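Local coordinates for protein-l-isoaspartate o-methyltransferase (Thermotoga maritima, PDB 1DL5), which catalyses methyl transfer, most likely from S-adenosylmethionine, to abnormal isoaspartyl residues of aged proteins, a step in their repair, at residues L233-H238 / C293-F298; H238-L243 / T288-C293; M302-V305 / S311-S314. All coordinates share one frame; numbering follows the deposited sequence.

Contact 1: L233-H238 / C293-F298; sequences LLVRSH and CGYRSF
The carbonyl oxygen of Y295 takes the single polar link across this contact, a weak hydrogen bond from R236 in which NH1 stands 3.4 Å from O. The N-H points at the acceptor with an angle of 150°, and the oxygen lies at the edge of the guanidinium, in its plane; the direction is reasonable, but the length leaves the bond weak. The chain of R236 is extended from CG to NE, which carries the guanidinium across Y295 at about a right angle. The aliphatic part of the same side chain adds a looser contact, CD of R236 lying 4.1 Å from CB of Y295. The guanidinium and phenol planes are turned 68° apart, and this evidence rules out a parallel stack. Beside this pair, CG1 of V235 leans toward the CD1-CE1 side of the Y295 ring, again crossing it at about a right angle; the modelled separation is too short to be reliable, so only the neighbourhood can be taken from it.

What presents Y295 is a type I' turn from C293 to R296. G294 has positive phi and is the C-prime residue of a Schellman motif that finishes helix 281-292: N of Y295 bonds back to O of W290, and N of G294 to O of E291. One residue beyond Y295, O of R296 lies 2.8 Å from NE1 of W290, a hydrogen bond that ties the far end of the turn to the same helix.

R236 occupies the N-cap position of helix 237-248, shortly after strand 228-233. The contact lies at the surface, since none of its touching residues is buried and V235 and R236 are exposed. Here the start of that helix meets the loop leading from helix 281-292 to strand 302-306, and W290 of helix 281-292 meets the Y295 ring edge-to-face.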
ATOM      1  N   LEU A 233      17.248  14.834  -1.609  1.00 34.00           N
ATOM      2  CA  LEU A 233      18.656  14.755  -1.265  1.00 32.52           C
ATOM      3  C   LEU A 233      18.790  13.665  -0.215  1.00 30.85           C
ATOM      4  O   LEU A 233      17.974  13.571   0.706  1.00 31.86           O
ATOM      5  CB  LEU A 233      19.159  16.091  -0.713  1.00 36.16           C
ATOM      6  CG  LEU A 233      19.168  17.256  -1.709  1.00 38.65           C
ATOM      7  CD1 LEU A 233      19.722  18.503  -1.034  1.00 40.39           C
ATOM      8  CD2 LEU A 233      20.014  16.887  -2.925  1.00 41.75           C
ATOM      9  N   LEU A 234      19.818  12.841  -0.355  1.00 28.93           N
ATOM     10  CA  LEU A 234      20.041  11.740   0.569  1.00 30.12           C
ATOM     11  C   LEU A 234      21.469  11.766   1.092  1.00 31.36           C
ATOM     12  O   LEU A 234      22.411  11.711   0.319  1.00 34.48           O
ATOM     13  CB  LEU A 234      19.772  10.417  -0.158  1.00 27.55           C
ATOM     14  CG  LEU A 234      20.019   9.094   0.568  1.00 29.48           C
ATOM     15  CD1 LEU A 234      19.151   9.018   1.822  1.00 28.20           C
ATOM     16  CD2 LEU A 234      19.706   7.943  -0.384  1.00 26.68           C
ATOM     17  N   VAL A 235      21.637  11.870   2.404  1.00 31.67           N
ATOM     18  CA  VAL A 235      22.980  11.877   2.966  1.00 31.54           C
ATOM     19  C   VAL A 235      23.332  10.429   3.298  1.00 29.60           C
ATOM     20  O   VAL A 235      22.444   9.624   3.575  1.00 27.48           O
ATOM     21  CB  VAL A 235      23.044  12.739   4.244  1.00 35.48           C
ATOM     22  CG1 VAL A 235      22.196  12.118   5.321  1.00 35.60           C
ATOM     23  CG2 VAL A 235      24.486  12.887   4.709  1.00 37.83           C
ATOM     24  N   ARG A 236      24.619  10.095   3.246  1.00 28.86           N
ATOM     25  CA  ARG A 236      25.073   8.737   3.545  1.00 29.38           C
ATOM     26  C   ARG A 236      24.181   7.711   2.847  1.00 27.34           C
ATOM     27  O   ARG A 236      23.698   6.768   3.475  1.00 23.04           O
ATOM     28  CB  ARG A 236      25.047   8.509   5.060  1.00 31.09           C
ATOM     29  CG  ARG A 236      25.906   9.499   5.837  1.00 36.65           C
ATOM     30  CD  ARG A 236      25.817   9.291   7.341  1.00 39.84           C
ATOM     31  NE  ARG A 236      26.693  10.219   8.054  1.00 45.36           N
ATOM     32  CZ  ARG A 236      26.840  10.250   9.376  1.00 47.03           C
ATOM     33  NH1 ARG A 236      26.168   9.402  10.142  1.00 48.18           N
ATOM     34  NH2 ARG A 236      27.667  11.127   9.933  1.00 49.73           N
ATOM     35  N   SER A 237      23.976   7.899   1.545  1.00 26.54           N
ATOM     36  CA  SER A 237      23.124   7.012   0.761  1.00 26.37           C
ATOM     37  C   SER A 237      23.451   5.527   0.877  1.00 24.98           C
ATOM     38  O   SER A 237      22.543   4.706   0.944  1.00 24.57           O
ATOM     39  CB  SER A 237      23.132   7.423  -0.718  1.00 28.02           C
ATOM     40  OG  SER A 237      24.418   7.293  -1.293  1.00 30.06           O
ATOM     41  N   HIS A 238      24.735   5.171   0.902  1.00 24.57           N
ATOM     42  CA  HIS A 238      25.104   3.758   1.003  1.00 22.56           C
ATOM     43  C   HIS A 238      24.559   3.137   2.286  1.00 20.46           C
ATOM     44  O   HIS A 238      24.096   1.996   2.282  1.00 19.34           O
ATOM     45  CB  HIS A 238      26.627   3.585   0.965  1.00 26.80           C
ATOM     46  CG  HIS A 238      27.067   2.153   0.975  1.00 30.68           C
ATOM     47  ND1 HIS A 238      26.871   1.306  -0.095  1.00 33.09           N
ATOM     48  CD2 HIS A 238      27.663   1.410   1.939  1.00 32.04           C
ATOM     49  CE1 HIS A 238      27.328   0.104   0.208  1.00 34.21           C
ATOM     50  NE2 HIS A 238      27.814   0.140   1.437  1.00 33.45           N
ATOM     51  N   CYS A 293      17.144   9.083  14.113  1.00 25.57           N
ATOM     52  CA  CYS A 293      18.101   8.235  14.806  1.00 26.40           C
ATOM     53  C   CYS A 293      19.553   8.582  14.473  1.00 25.59           C
ATOM     54  O   CYS A 293      20.445   7.731  14.544  1.00 26.84           O
ATOM     55  CB  CYS A 293      17.801   6.760  14.513  1.00 23.34           C
ATOM     56  SG  CYS A 293      16.294   6.196  15.366  1.00 23.64           S
ATOM     57  N   GLY A 294      19.776   9.842  14.110  1.00 23.79           N
ATOM     58  CA  GLY A 294      21.115  10.323  13.807  1.00 24.91           C
ATOM     59  C   GLY A 294      21.836   9.749  12.602  1.00 25.34           C
ATOM     60  O   GLY A 294      23.063   9.806  12.533  1.00 24.84           O
ATOM     61  N   TYR A 295      21.088   9.206  11.649  1.00 21.91           N
ATOM     62  CA  TYR A 295      21.680   8.629  10.449  1.00 22.67           C
ATOM     63  C   TYR A 295      22.666   7.499  10.729  1.00 21.55           C
ATOM     64  O   TYR A 295      23.535   7.226   9.908  1.00 20.86           O
ATOM     65  CB  TYR A 295      22.407   9.700   9.634  1.00 25.32           C
ATOM     66  CG  TYR A 295      21.549  10.866   9.213  1.00 29.12           C
ATOM     67  CD1 TYR A 295      20.838  10.831   8.017  1.00 32.73           C
ATOM     68  CD2 TYR A 295      21.462  12.015  10.002  1.00 30.65           C
ATOM     69  CE1 TYR A 295      20.062  11.914   7.608  1.00 34.71           C
ATOM     70  CE2 TYR A 295      20.690  13.109   9.599  1.00 32.07           C
ATOM     71  CZ  TYR A 295      19.997  13.049   8.400  1.00 32.16           C
ATOM     72  OH  TYR A 295      19.257  14.123   7.973  1.00 33.13           O
ATOM     73  N   ARG A 296      22.543   6.850  11.881  1.00 22.78           N
ATOM     74  CA  ARG A 296      23.450   5.757  12.221  1.00 24.09           C
ATOM     75  C   ARG A 296      23.251   4.548  11.302  1.00 24.69           C
ATOM     76  O   ARG A 296      22.174   4.362  10.734  1.00 22.24           O
ATOM     77  CB  ARG A 296      23.242   5.344  13.678  1.00 27.47           C
ATOM     78  CG  ARG A 296      23.541   6.419  14.557  1.00 35.83           C
ATOM     79  N   SER A 297      24.292   3.732  11.155  1.00 22.66           N
ATOM     80  CA  SER A 297      24.211   2.542  10.314  1.00 20.03           C
ATOM     81  C   SER A 297      23.394   1.472  11.027  1.00 19.39           C
ATOM     82  O   SER A 297      23.113   1.586  12.221  1.00 19.27           O
ATOM     83  CB  SER A 297      25.611   2.022   9.972  1.00 20.87           C
ATOM     84  OG  SER A 297      26.367   1.745  11.131  1.00 26.53           O
ATOM     85  N   PHE A 298      23.019   0.429  10.291  1.00 19.01           N
ATOM     86  CA  PHE A 298      22.186  -0.638  10.837  1.00 18.69           C
ATOM     87  C   PHE A 298      22.674  -1.288  12.125  1.00 18.12           C
ATOM     88  O   PHE A 298      21.859  -1.723  12.932  1.00 17.57           O
ATOM     89  CB  PHE A 298      21.934  -1.720   9.767  1.00 18.67           C
ATOM     90  CG  PHE A 298      23.142  -2.561   9.434  1.00 18.49           C
ATOM     91  CD1 PHE A 298      23.468  -3.673  10.209  1.00 18.46           C
ATOM     92  CD2 PHE A 298      23.945  -2.247   8.343  1.00 17.97           C
ATOM     93  CE1 PHE A 298      24.577  -4.457   9.901  1.00 17.02           C
ATOM     94  CE2 PHE A 298      25.063  -3.026   8.022  1.00 18.73           C
ATOM     95  CZ  PHE A 298      25.378  -4.133   8.805  1.00 20.56           C
TER

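Contact 2: H238-L243 / T288-C293; sequences HIFVEL and TQWESC
W290 carries CG anti to its backbone N (chi1 -179°), which sends the indole straight out from helix 288-292 to the side of helix 238-243, where F240 turns its ring alongside. L243 differs: its CG is anti to the carbonyl carbon, and this brings CD1 onto the indole. F240 and L243 lie over the same face of W290, spread along its length. The arrangement is helix-helix packing through an inserted tryptophan, within the C-terminal domain of this methyltransferase family.

Over the six-membered ring sits F240. Its CB is 4.1 Å from that ring's centroid, a CH-pi contact over the face, and its CD1 comes within 3.5 Å of CE3 of W290. The two six-membered rings are inclined by 35°, with 5.2 Å between their centroids. Over the five-membered ring, CD1 of L243 lies 3.8 Å from the centroid, a second CH-pi contact. I239 comes in beside the CZ2-NE1 side of the indole, its side chain crossing that of W290 at about a right angle. Its CG2 meets CZ2 of W290 at 3.6 Å, neither squarely over the face nor in the ring plane. The contact is thus apolar, while the indole N-H is engaged by O of R296.

The short helix axes approach to 11.9 Å at an angle of 121°, a wide spacing that the inserted indole fills. F240 also reaches I283, L286 and L287 on helix 281-292 and F269 on strand 265-270, and L243 touches F298. W290 in turn meets I313 of strand 312-314, so the indole is buried between helix 237-248, its own helix and the edge of the mixed sheet.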
ATOM      1  N   HIS A 238      24.735   5.171   0.902  1.00 24.57           N
ATOM      2  CA  HIS A 238      25.104   3.758   1.003  1.00 22.56           C
ATOM      3  C   HIS A 238      24.559   3.137   2.286  1.00 20.46           C
ATOM      4  O   HIS A 238      24.096   1.996   2.282  1.00 19.34           O
ATOM      5  CB  HIS A 238      26.627   3.585   0.965  1.00 26.80           C
ATOM      6  CG  HIS A 238      27.067   2.153   0.975  1.00 30.68           C
ATOM      7  ND1 HIS A 238      26.871   1.306  -0.095  1.00 33.09           N
ATOM      8  CD2 HIS A 238      27.663   1.410   1.939  1.00 32.04           C
ATOM      9  CE1 HIS A 238      27.328   0.104   0.208  1.00 34.21           C
ATOM     10  NE2 HIS A 238      27.814   0.140   1.437  1.00 33.45           N
ATOM     11  N   ILE A 239      24.623   3.895   3.377  1.00 18.56           N
ATOM     12  CA  ILE A 239      24.133   3.447   4.676  1.00 19.59           C
ATOM     13  C   ILE A 239      22.623   3.249   4.633  1.00 21.43           C
ATOM     14  O   ILE A 239      22.094   2.309   5.223  1.00 20.34           O
ATOM     15  CB  ILE A 239      24.470   4.478   5.786  1.00 21.23           C
ATOM     16  CG1 ILE A 239      25.989   4.602   5.935  1.00 24.74           C
ATOM     17  CG2 ILE A 239      23.832   4.072   7.117  1.00 21.32           C
ATOM     18  CD1 ILE A 239      26.689   3.290   6.229  1.00 26.81           C
ATOM     19  N   PHE A 240      21.926   4.139   3.934  1.00 18.12           N
ATOM     20  CA  PHE A 240      20.480   4.022   3.840  1.00 19.10           C
ATOM     21  C   PHE A 240      20.111   2.832   2.966  1.00 16.40           C
ATOM     22  O   PHE A 240      19.157   2.114   3.256  1.00 16.51           O
ATOM     23  CB  PHE A 240      19.870   5.299   3.260  1.00 18.15           C
ATOM     24  CG  PHE A 240      18.368   5.330   3.329  1.00 19.01           C
ATOM     25  CD1 PHE A 240      17.720   5.321   4.562  1.00 17.62           C
ATOM     26  CD2 PHE A 240      17.602   5.355   2.165  1.00 17.88           C
ATOM     27  CE1 PHE A 240      16.324   5.338   4.643  1.00 18.98           C
ATOM     28  CE2 PHE A 240      16.200   5.373   2.231  1.00 15.57           C
ATOM     29  CZ  PHE A 240      15.564   5.363   3.471  1.00 18.91           C
ATOM     30  N   VAL A 241      20.869   2.627   1.890  1.00 15.84           N
ATOM     31  CA  VAL A 241      20.603   1.510   0.990  1.00 16.63           C
ATOM     32  C   VAL A 241      20.764   0.182   1.730  1.00 17.94           C
ATOM     33  O   VAL A 241      19.987  -0.751   1.508  1.00 15.62           O
ATOM     34  CB  VAL A 241      21.534   1.550  -0.240  1.00 19.29           C
ATOM     35  CG1 VAL A 241      21.399   0.272  -1.047  1.00 22.82           C
ATOM     36  CG2 VAL A 241      21.174   2.749  -1.111  1.00 20.72           C
ATOM     37  N   GLU A 242      21.763   0.097   2.605  1.00 18.46           N
ATOM     38  CA  GLU A 242      21.971  -1.125   3.385  1.00 17.72           C
ATOM     39  C   GLU A 242      20.705  -1.364   4.205  1.00 17.67           C
ATOM     40  O   GLU A 242      20.212  -2.489   4.311  1.00 15.28           O
ATOM     41  CB  GLU A 242      23.143  -0.982   4.363  1.00 20.42           C
ATOM     42  CG  GLU A 242      24.523  -0.778   3.748  1.00 20.97           C
ATOM     43  CD  GLU A 242      25.635  -0.825   4.796  1.00 23.45           C
ATOM     44  OE1 GLU A 242      25.446  -0.284   5.909  1.00 21.64           O
ATOM     45  OE2 GLU A 242      26.705  -1.397   4.503  1.00 23.75           O
ATOM     46  N   LEU A 243      20.189  -0.293   4.800  1.00 16.33           N
ATOM     47  CA  LEU A 243      18.989  -0.397   5.615  1.00 15.82           C
ATOM     48  C   LEU A 243      17.759  -0.809   4.803  1.00 16.14           C
ATOM     49  O   LEU A 243      16.931  -1.585   5.282  1.00 13.59           O
ATOM     50  CB  LEU A 243      18.745   0.929   6.351  1.00 18.57           C
ATOM     51  CG  LEU A 243      19.619   1.129   7.598  1.00 18.02           C
ATOM     52  CD1 LEU A 243      19.651   2.603   8.006  1.00 16.30           C
ATOM     53  CD2 LEU A 243      19.078   0.271   8.734  1.00 15.03           C
ATOM     54  N   THR A 288      12.789   9.364   7.475  1.00 20.89           N
ATOM     55  CA  THR A 288      12.498  10.243   8.605  1.00 21.50           C
ATOM     56  C   THR A 288      12.948   9.581   9.908  1.00 22.51           C
ATOM     57  O   THR A 288      13.584  10.209  10.760  1.00 20.67           O
ATOM     58  CB  THR A 288      10.986  10.549   8.689  1.00 25.56           C
ATOM     59  OG1 THR A 288      10.571  11.231   7.498  1.00 24.91           O
ATOM     60  CG2 THR A 288      10.673  11.418   9.901  1.00 26.88           C
ATOM     61  N   GLN A 289      12.614   8.305  10.057  1.00 19.61           N
ATOM     62  CA  GLN A 289      12.986   7.557  11.253  1.00 20.66           C
ATOM     63  C   GLN A 289      14.503   7.496  11.375  1.00 21.08           C
ATOM     64  O   GLN A 289      15.063   7.660  12.460  1.00 22.68           O
ATOM     65  CB  GLN A 289      12.422   6.138  11.173  1.00 17.95           C
ATOM     66  CG  GLN A 289      10.909   6.064  11.237  1.00 21.64           C
ATOM     67  CD  GLN A 289      10.363   4.820  10.565  1.00 21.99           C
ATOM     68  OE1 GLN A 289      11.072   3.820  10.399  1.00 16.15           O
ATOM     69  NE2 GLN A 289       9.093   4.870  10.177  1.00 19.96           N
ATOM     70  N   TRP A 290      15.162   7.248  10.249  1.00 20.31           N
ATOM     71  CA  TRP A 290      16.614   7.154  10.212  1.00 19.38           C
ATOM     72  C   TRP A 290      17.234   8.494  10.606  1.00 24.05           C
ATOM     73  O   TRP A 290      18.201   8.544  11.371  1.00 21.31           O
ATOM     74  CB  TRP A 290      17.052   6.740   8.812  1.00 20.58           C
ATOM     75  CG  TRP A 290      18.523   6.581   8.643  1.00 18.19           C
ATOM     76  CD1 TRP A 290      19.369   5.845   9.423  1.00 17.59           C
ATOM     77  CD2 TRP A 290      19.316   7.120   7.586  1.00 20.21           C
ATOM     78  NE1 TRP A 290      20.644   5.888   8.909  1.00 18.97           N
ATOM     79  CE2 TRP A 290      20.638   6.665   7.781  1.00 20.34           C
ATOM     80  CE3 TRP A 290      19.037   7.942   6.486  1.00 19.24           C
ATOM     81  CZ2 TRP A 290      21.678   7.004   6.916  1.00 19.20           C
ATOM     82  CZ3 TRP A 290      20.071   8.278   5.627  1.00 21.27           C
ATOM     83  CH2 TRP A 290      21.377   7.809   5.847  1.00 22.38           C
ATOM     84  N   GLU A 291      16.669   9.579  10.087  1.00 23.73           N
ATOM     85  CA  GLU A 291      17.157  10.913  10.413  1.00 27.03           C
ATOM     86  C   GLU A 291      17.004  11.157  11.914  1.00 25.66           C
ATOM     87  O   GLU A 291      17.908  11.692  12.559  1.00 28.12           O
ATOM     88  CB  GLU A 291      16.374  11.974   9.629  1.00 29.41           C
ATOM     89  CG  GLU A 291      16.486  13.390  10.196  1.00 39.82           C
ATOM     90  CD  GLU A 291      15.756  14.428   9.354  1.00 42.29           C
ATOM     91  OE1 GLU A 291      14.600  14.173   8.952  1.00 45.22           O
ATOM     92  OE2 GLU A 291      16.337  15.505   9.104  1.00 46.88           O
ATOM     93  N   SER A 292      15.867  10.751  12.467  1.00 25.99           N
ATOM     94  CA  SER A 292      15.609  10.944  13.888  1.00 28.12           C
ATOM     95  C   SER A 292      16.585  10.124  14.719  1.00 29.12           C
ATOM     96  O   SER A 292      16.825  10.428  15.888  1.00 29.10           O
ATOM     97  CB  SER A 292      14.174  10.538  14.239  0.51 29.52           C
ATOM     98  OG  SER A 292      14.023   9.129  14.251  0.51 31.69           O
ATOM     99  N   CYS A 293      17.144   9.083  14.113  1.00 25.57           N
ATOM    100  CA  CYS A 293      18.101   8.235  14.806  1.00 26.40           C
ATOM    101  C   CYS A 293      19.553   8.582  14.473  1.00 25.59           C
ATOM    102  O   CYS A 293      20.445   7.731  14.544  1.00 26.84           O
ATOM    103  CB  CYS A 293      17.801   6.760  14.513  1.00 23.34           C
ATOM    104  SG  CYS A 293      16.294   6.196  15.366  1.00 23.64           S
TER

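Contact 3: M302-V305 / S311-S314; sequences MLHV and SHIS
M302-V305 and S311-S314 form a beta hairpin whose second strand, 312-314, is an edge strand of the chain's large mixed sheet. Its backbone bonding fixes the antiparallel register. In the hydrogen-bonded pair M302-S314, N of M302 lies 2.9 Å from O of S314, and N of S314 returns to O of M302 at 3.1 Å. The H304-H312 pair repeats this, with N of H304 to O of H312 and N of H312 to O of H304 both at 3.0 Å. Between them, L303 and I313 form a non-hydrogen-bonded pair.

Aromatic packing marks the face bearing M302, H304, H312 and S314. The imidazoles of H304 and H312 make an offset stack, with centroids 4.2 Å apart and planes 20° from parallel. The offset is seen in the atoms: CB of H304 stands over the centre of the H312 ring, 3.5 Å from its centroid, while NE2 of H312 lies over the rim of the H304 ring. H312 can do this because its CG sits between the backbone N and the carbonyl carbon (chi1 60°), which swings the ring toward H304. Y194 of strand 194-202 then meets H312 edge-to-face.

Apolar packing is the business of the opposite face. L303 touches L243 and L247 of helix 237-248, and I313 touches L247 of that helix and L286 and W290 of helix 281-292, so the hairpin is laid against both helices.

Side-chain polar bonding is split between the ends. S311 OG bonds outside the pair, to O of L247 and N of G306. At the other end S314 OG and H304 NE2 are 2.7 Å apart in a nearly straight hydrogen bond (164°); either may be the donor, and OG lies at the imidazole edge, in the ring plane.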
ATOM      1  N   MET A 302      17.462  -0.478  16.080  1.00 17.47           N
ATOM      2  CA  MET A 302      16.596  -1.622  16.317  1.00 17.84           C
ATOM      3  C   MET A 302      15.767  -1.743  15.043  1.00 18.82           C
ATOM      4  O   MET A 302      15.140  -0.774  14.597  1.00 15.74           O
ATOM      5  CB  MET A 302      15.680  -1.409  17.517  1.00 19.91           C
ATOM      6  CG  MET A 302      14.800  -2.619  17.769  1.00 28.07           C
ATOM      7  SD  MET A 302      13.972  -2.589  19.351  1.00 37.74           S
ATOM      8  CE  MET A 302      15.301  -3.154  20.415  1.00 34.28           C
ATOM      9  N   LEU A 303      15.779  -2.929  14.454  1.00 15.81           N
ATOM     10  CA  LEU A 303      15.064  -3.170  13.211  1.00 18.45           C
ATOM     11  C   LEU A 303      13.711  -3.825  13.426  1.00 18.28           C
ATOM     12  O   LEU A 303      13.580  -4.760  14.211  1.00 16.48           O
ATOM     13  CB  LEU A 303      15.921  -4.049  12.295  1.00 18.24           C
ATOM     14  CG  LEU A 303      17.375  -3.585  12.136  1.00 18.56           C
ATOM     15  CD1 LEU A 303      18.084  -4.506  11.157  1.00 21.77           C
ATOM     16  CD2 LEU A 303      17.414  -2.135  11.628  1.00 16.69           C
ATOM     17  N   HIS A 304      12.700  -3.309  12.736  1.00 14.91           N
ATOM     18  CA  HIS A 304      11.351  -3.850  12.820  1.00 15.09           C
ATOM     19  C   HIS A 304      11.007  -4.233  11.384  1.00 15.83           C
ATOM     20  O   HIS A 304      10.543  -3.404  10.596  1.00 15.76           O
ATOM     21  CB  HIS A 304      10.374  -2.792  13.351  1.00 14.41           C
ATOM     22  CG  HIS A 304      10.752  -2.230  14.693  1.00 14.79           C
ATOM     23  ND1 HIS A 304      10.005  -2.448  15.831  1.00 17.63           N
ATOM     24  CD2 HIS A 304      11.783  -1.434  15.068  1.00 16.90           C
ATOM     25  CE1 HIS A 304      10.556  -1.809  16.849  1.00 15.84           C
ATOM     26  NE2 HIS A 304      11.637  -1.186  16.413  1.00 19.09           N
ATOM     27  N   VAL A 305      11.256  -5.496  11.052  1.00 13.07           N
ATOM     28  CA  VAL A 305      11.034  -6.024   9.710  1.00 12.80           C
ATOM     29  C   VAL A 305       9.597  -6.498   9.565  1.00 12.55           C
ATOM     30  O   VAL A 305       9.175  -7.467  10.193  1.00 12.08           O
ATOM     31  CB  VAL A 305      12.010  -7.189   9.434  1.00 12.89           C
ATOM     32  CG1 VAL A 305      11.936  -7.616   7.968  1.00 10.67           C
ATOM     33  CG2 VAL A 305      13.423  -6.758   9.803  1.00 11.46           C
ATOM     34  N   SER A 311       8.216  -1.850   7.001  1.00 14.97           N
ATOM     35  CA  SER A 311       9.181  -1.885   8.096  1.00 14.26           C
ATOM     36  C   SER A 311       9.490  -0.526   8.702  1.00 14.10           C
ATOM     37  O   SER A 311       9.200   0.513   8.112  1.00 15.38           O
ATOM     38  CB  SER A 311      10.482  -2.521   7.597  1.00 11.93           C
ATOM     39  OG  SER A 311      10.235  -3.817   7.084  1.00 15.91           O
ATOM     40  N   HIS A 312      10.061  -0.532   9.900  1.00 14.54           N
ATOM     41  CA  HIS A 312      10.446   0.716  10.535  1.00 16.65           C
ATOM     42  C   HIS A 312      11.690   0.582  11.400  1.00 19.14           C
ATOM     43  O   HIS A 312      12.138  -0.529  11.712  1.00 16.97           O
ATOM     44  CB  HIS A 312       9.275   1.365  11.322  1.00 18.89           C
ATOM     45  CG  HIS A 312       8.701   0.533  12.429  1.00 22.75           C
ATOM     46  ND1 HIS A 312       7.693  -0.384  12.229  1.00 22.17           N
ATOM     47  CD2 HIS A 312       8.928   0.552  13.766  1.00 25.23           C
ATOM     48  CE1 HIS A 312       7.320  -0.892  13.391  1.00 25.48           C
ATOM     49  NE2 HIS A 312       8.054  -0.341  14.340  1.00 23.46           N
ATOM     50  N   ILE A 313      12.262   1.732  11.743  1.00 16.16           N
ATOM     51  CA  ILE A 313      13.474   1.823  12.548  1.00 18.82           C
ATOM     52  C   ILE A 313      13.185   2.505  13.882  1.00 21.10           C
ATOM     53  O   ILE A 313      12.349   3.405  13.954  1.00 21.63           O
ATOM     54  CB  ILE A 313      14.541   2.677  11.815  1.00 21.73           C
ATOM     55  CG1 ILE A 313      14.898   2.034  10.475  1.00 19.14           C
ATOM     56  CG2 ILE A 313      15.776   2.843  12.686  1.00 23.43           C
ATOM     57  CD1 ILE A 313      15.713   2.942   9.568  1.00 21.68           C
ATOM     58  N   SER A 314      13.868   2.066  14.936  1.00 21.18           N
ATOM     59  CA  SER A 314      13.727   2.688  16.253  1.00 19.85           C
ATOM     60  C   SER A 314      15.110   2.739  16.898  1.00 20.54           C
ATOM     61  O   SER A 314      16.018   2.000  16.504  1.00 17.38           O
ATOM     62  CB  SER A 314      12.731   1.923  17.144  1.00 19.19           C
ATOM     63  OG  SER A 314      13.227   0.671  17.578  1.00 21.82           O
TER

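Overall arrangement
From the N terminus, strand 228-233 leads into contact 1, whose loop closes at 293-298 after the remaining four strands of the five-stranded sheet and helix 281-292. Contact 2 nests inside that loop: it joins the same two regions and shares H238 and C293 with contact 1, so helix 237-248 serves both. Contact 3 opens only afterwards, in series, as a short hairpin closed across five intervening residues. The C293-C315 disulfide encloses it in a further loop starting at the end of helix 281-292, and Q289 OE1 also bonds to I313 N. Through strand 302-306, which pairs with strand 194-202, the helices are thereby tied to the large mixed sheet.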